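Long-range contact in vanadium-dependent haloperoxidase (PDB 4CIT), which probably oxidises iodide with hydrogen peroxide as a vanadate-dependent iodoperoxidase of a marine bacterium: residues Ala115-Leu123 and Leu157-Met167. Residues are numbered along the deposited sequence; the frame is centred on the assembly and turned at random.
Sequences AHMELSKRL and LQVADHIGEWM
A115 and A160 bring the backbones of helices 115-123 and 157-167 closest, CA to CA 5.0 Å, and the axes, 8.7 Å apart at nearest approach, run in the same general sense at a crossing angle of -42°. Two knobs-into-holes interlock the helices: A160 sits among A115, E118, L119 and R122, while L119 enters the hole formed by A160, I163, G164 and M167. The two methyls of L119 diverge, CD1 meeting I163 CG2 at 3.7 Å and CD2 resting against A160 O and, more loosely, M167 CE. Further along, the fork of L123 lies against the sulfur of M167, CD2 to SD 4.0 Å. E118 CG presses on A160 CB at 3.7 Å, and L157, its side chain at about a right angle to that of E118, sets CD2 against CB and CG.

Over this apolar seam R122 reaches across with its chain extended from CG to NE. NH2 meets D161 OD1 at 2.8 Å, nearly along the C-O axis of the carboxylate, whose plane is turned 40° from the guanidinium. NE bonds E118 OE2 at 2.7 Å, K121 NZ takes the other oxygen of E118, and a water links NH1 to D161 O, so that bonds at its edge fix the rotation of the guanidinium while L119 CD2 lies over one face. An alanine in place of R122 would remove the charge shared by E118 and D161 and would probably leave D161 without its mate across the helix pair. G164, lacking a side chain, lets NH1 come within 4.0 Å of its CA.

The contact packs helix 108-123 against helix 146-167, with helix 59-80 touching L119 and L123: greasy packing bordered by a salt-bridge network in which R122 and K121 probably offset the like charges of E118 and D161.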
loop_
_atom_site.group_PDB
_atom_site.type_symbol
_atom_site.label_atom_id
_atom_site.label_comp_id
_atom_site.label_asym_id
_atom_site.label_seq_id
_atom_site.Cartn_x
_atom_site.Cartn_y
_atom_site.Cartn_z
ATOM N N ALA A 115 -14.793 -13.305 -5.229
ATOM C CA ALA A 115 -13.452 -13.210 -5.922
ATOM C C ALA A 115 -12.368 -12.577 -5.007
ATOM O O ALA A 115 -11.214 -13.086 -4.918
ATOM C CB ALA A 115 -13.617 -12.473 -7.223
ATOM N N HIS A 116 -12.744 -11.471 -4.361
ATOM C CA HIS A 116 -11.821 -10.715 -3.482
ATOM C C HIS A 116 -11.316 -11.657 -2.343
ATOM O O HIS A 116 -10.114 -11.759 -2.085
ATOM C CB HIS A 116 -12.496 -9.491 -2.938
ATOM C CG HIS A 116 -11.580 -8.582 -2.233
ATOM N ND1 HIS A 116 -11.108 -8.841 -0.968
ATOM C CD2 HIS A 116 -10.995 -7.414 -2.633
ATOM C CE1 HIS A 116 -10.228 -7.896 -0.640
ATOM N NE2 HIS A 116 -10.174 -7.009 -1.619
ATOM N N MET A 117 -12.261 -12.355 -1.672
ATOM C CA MET A 117 -11.867 -13.217 -0.586
ATOM C C MET A 117 -11.023 -14.365 -1.053
ATOM O O MET A 117 -10.062 -14.746 -0.403
ATOM C CB MET A 117 -13.089 -13.723 0.189
ATOM C CG MET A 117 -13.857 -12.658 0.869
ATOM S SD MET A 117 -15.208 -13.162 2.041
ATOM C CE MET A 117 -16.314 -13.920 0.839
ATOM N N GLU A 118 -11.394 -14.974 -2.182
ATOM C CA GLU A 118 -10.635 -16.132 -2.641
ATOM C C GLU A 118 -9.177 -15.754 -2.993
ATOM O O GLU A 118 -8.233 -16.409 -2.586
ATOM C CB GLU A 118 -11.285 -16.682 -3.968
ATOM C CG GLU A 118 -10.468 -17.694 -4.755
ATOM C CD GLU A 118 -10.113 -18.971 -4.035
ATOM O OE1 GLU A 118 -10.689 -19.293 -3.004
ATOM O OE2 GLU A 118 -9.083 -19.594 -4.421
ATOM N N LEU A 119 -8.973 -14.620 -3.701
ATOM C CA LEU A 119 -7.600 -14.209 -4.018
ATOM C C LEU A 119 -6.846 -13.738 -2.796
ATOM O O LEU A 119 -5.653 -14.047 -2.667
ATOM C CB LEU A 119 -7.561 -13.146 -5.107
ATOM C CG LEU A 119 -8.061 -13.737 -6.398
ATOM C CD1 LEU A 119 -8.013 -12.682 -7.398
ATOM C CD2 LEU A 119 -7.191 -14.859 -6.925
ATOM N N SER A 120 -7.528 -13.042 -1.905
ATOM C CA SER A 120 -6.913 -12.639 -0.652
ATOM C C SER A 120 -6.367 -13.899 0.121
ATOM O O SER A 120 -5.249 -13.906 0.576
ATOM C CB SER A 120 -7.840 -11.901 0.203
ATOM O OG SER A 120 -8.143 -10.639 -0.336
ATOM N N LYS A 121 -7.177 -14.948 0.193
ATOM C CA LYS A 121 -6.822 -16.226 0.802
ATOM C C LYS A 121 -5.608 -16.795 0.135
ATOM O O LYS A 121 -4.703 -17.254 0.840
ATOM C CB LYS A 121 -7.968 -17.206 0.700
ATOM C CG LYS A 121 -7.841 -18.543 1.390
ATOM C CD LYS A 121 -8.708 -19.575 0.671
ATOM C CE LYS A 121 -8.006 -20.032 -0.605
ATOM N NZ LYS A 121 -8.920 -20.907 -1.421
ATOM N N ARG A 122 -5.539 -16.804 -1.185
ATOM C CA ARG A 122 -4.370 -17.319 -1.860
ATOM C C ARG A 122 -3.079 -16.558 -1.563
ATOM O O ARG A 122 -2.005 -17.180 -1.607
ATOM C CB ARG A 122 -4.564 -17.358 -3.348
ATOM C CG ARG A 122 -5.657 -18.235 -3.819
ATOM C CD ARG A 122 -5.606 -18.365 -5.327
ATOM N NE ARG A 122 -6.894 -18.770 -5.844
ATOM C CZ ARG A 122 -7.094 -18.994 -7.143
ATOM N NH1 ARG A 122 -6.075 -18.861 -8.020
ATOM N NH2 ARG A 122 -8.300 -19.355 -7.566
ATOM N N LEU A 123 -3.191 -15.289 -1.252
ATOM C CA LEU A 123 -2.017 -14.383 -1.137
ATOM C C LEU A 123 -1.453 -14.287 0.296
ATOM O O LEU A 123 -0.381 -13.762 0.489
ATOM C CB LEU A 123 -2.430 -13.008 -1.619
ATOM C CG LEU A 123 -2.551 -12.870 -3.094
ATOM C CD1 LEU A 123 -3.415 -11.623 -3.468
ATOM C CD2 LEU A 123 -1.163 -12.779 -3.656
ATOM N N LEU A 157 -15.644 -17.283 -8.405
ATOM C CA LEU A 157 -14.553 -18.187 -8.425
ATOM C C LEU A 157 -13.961 -18.393 -9.829
ATOM O O LEU A 157 -12.728 -18.535 -9.968
ATOM C CB LEU A 157 -14.916 -19.503 -7.753
ATOM C CG LEU A 157 -15.270 -19.479 -6.226
ATOM C CD1 LEU A 157 -15.606 -20.893 -5.761
ATOM C CD2 LEU A 157 -14.162 -18.908 -5.376
ATOM N N GLN A 158 -14.781 -18.358 -10.862
ATOM C CA GLN A 158 -14.267 -18.410 -12.213
ATOM C C GLN A 158 -13.414 -17.210 -12.522
ATOM O O GLN A 158 -12.350 -17.332 -13.128
ATOM C CB GLN A 158 -15.419 -18.551 -13.239
ATOM C CG GLN A 158 -14.992 -18.732 -14.610
ATOM C CD GLN A 158 -16.190 -18.666 -15.577
ATOM O OE1 GLN A 158 -17.274 -18.194 -15.236
ATOM N NE2 GLN A 158 -15.957 -19.096 -16.782
ATOM N N VAL A 159 -13.887 -16.051 -12.138
ATOM C CA VAL A 159 -13.083 -14.807 -12.333
ATOM C C VAL A 159 -11.771 -14.894 -11.502
ATOM O O VAL A 159 -10.726 -14.500 -11.985
ATOM C CB VAL A 159 -13.899 -13.565 -12.046
ATOM C CG1 VAL A 159 -12.984 -12.323 -12.096
ATOM C CG2 VAL A 159 -15.079 -13.455 -13.046
ATOM N N ALA A 160 -11.825 -15.295 -10.243
ATOM C CA ALA A 160 -10.648 -15.430 -9.435
ATOM C C ALA A 160 -9.658 -16.358 -10.074
ATOM O O ALA A 160 -8.436 -16.099 -10.006
ATOM C CB ALA A 160 -10.995 -15.966 -8.026
ATOM N N ASP A 161 -10.105 -17.431 -10.771
ATOM C CA ASP A 161 -9.178 -18.291 -11.396
ATOM C C ASP A 161 -8.483 -17.556 -12.535
ATOM O O ASP A 161 -7.303 -17.805 -12.786
ATOM C CB ASP A 161 -9.771 -19.612 -11.961
ATOM C CG ASP A 161 -10.214 -20.601 -10.834
ATOM O OD1 ASP A 161 -9.685 -20.568 -9.642
ATOM O OD2 ASP A 161 -11.125 -21.396 -11.148
ATOM N N HIS A 162 -9.215 -16.731 -13.268
ATOM C CA HIS A 162 -8.636 -16.031 -14.391
ATOM C C HIS A 162 -7.576 -15.073 -13.879
ATOM O O HIS A 162 -6.432 -14.970 -14.425
ATOM C CB HIS A 162 -9.715 -15.392 -15.278
ATOM C CG HIS A 162 -9.168 -14.516 -16.373
ATOM N ND1 HIS A 162 -8.887 -15.009 -17.617
ATOM C CD2 HIS A 162 -8.900 -13.181 -16.425
ATOM C CE1 HIS A 162 -8.416 -14.043 -18.389
ATOM N NE2 HIS A 162 -8.436 -12.907 -17.688
ATOM N N ILE A 163 -7.986 -14.272 -12.910
ATOM C CA ILE A 163 -7.091 -13.282 -12.361
ATOM C C ILE A 163 -5.881 -13.958 -11.679
ATOM O O ILE A 163 -4.713 -13.499 -11.860
ATOM C CB ILE A 163 -7.820 -12.367 -11.404
ATOM C CG1 ILE A 163 -8.940 -11.656 -12.185
ATOM C CG2 ILE A 163 -6.801 -11.484 -10.686
ATOM C CD1 ILE A 163 -8.497 -10.602 -13.169
ATOM N N GLY A 164 -6.130 -15.098 -11.049
ATOM C CA GLY A 164 -5.035 -15.919 -10.453
ATOM C C GLY A 164 -3.963 -16.375 -11.464
ATOM O O GLY A 164 -2.781 -16.333 -11.184
ATOM N N GLU A 165 -4.381 -16.752 -12.664
ATOM C CA GLU A 165 -3.452 -17.148 -13.670
ATOM C C GLU A 165 -2.515 -15.985 -14.030
ATOM O O GLU A 165 -1.347 -16.246 -14.239
ATOM C CB GLU A 165 -4.118 -17.651 -14.945
ATOM C CG GLU A 165 -4.745 -19.000 -14.704
ATOM C CD GLU A 165 -5.541 -19.515 -15.928
ATOM O OE1 GLU A 165 -5.260 -19.083 -17.080
ATOM O OE2 GLU A 165 -6.432 -20.381 -15.710
ATOM N N TRP A 166 -3.077 -14.782 -14.158
ATOM C CA TRP A 166 -2.325 -13.572 -14.499
ATOM C C TRP A 166 -1.399 -13.207 -13.324
ATOM O O TRP A 166 -0.202 -12.882 -13.585
ATOM C CB TRP A 166 -3.307 -12.449 -14.759
ATOM C CG TRP A 166 -2.737 -11.086 -14.851
ATOM C CD1 TRP A 166 -1.875 -10.604 -15.788
ATOM C CD2 TRP A 166 -3.186 -10.003 -14.093
ATOM N NE1 TRP A 166 -1.688 -9.279 -15.596
ATOM C CE2 TRP A 166 -2.482 -8.863 -14.554
ATOM C CE3 TRP A 166 -4.120 -9.894 -13.041
ATOM C CZ2 TRP A 166 -2.667 -7.625 -14.036
ATOM C CZ3 TRP A 166 -4.295 -8.629 -12.495
ATOM C CH2 TRP A 166 -3.609 -7.491 -13.068
ATOM N N MET A 167 -1.903 -13.266 -12.086
ATOM C CA MET A 167 -1.083 -12.867 -10.909
ATOM C C MET A 167 0.117 -13.808 -10.764
ATOM O O MET A 167 1.228 -13.419 -10.363
ATOM C CB MET A 167 -2.011 -13.010 -9.683
ATOM C CG MET A 167 -1.486 -13.048 -8.299
ATOM S SD MET A 167 -3.006 -13.201 -7.201
ATOM C CE MET A 167 -3.012 -14.988 -6.859
HETATM O O HOH W 1 -5.990 -19.296 -10.851
#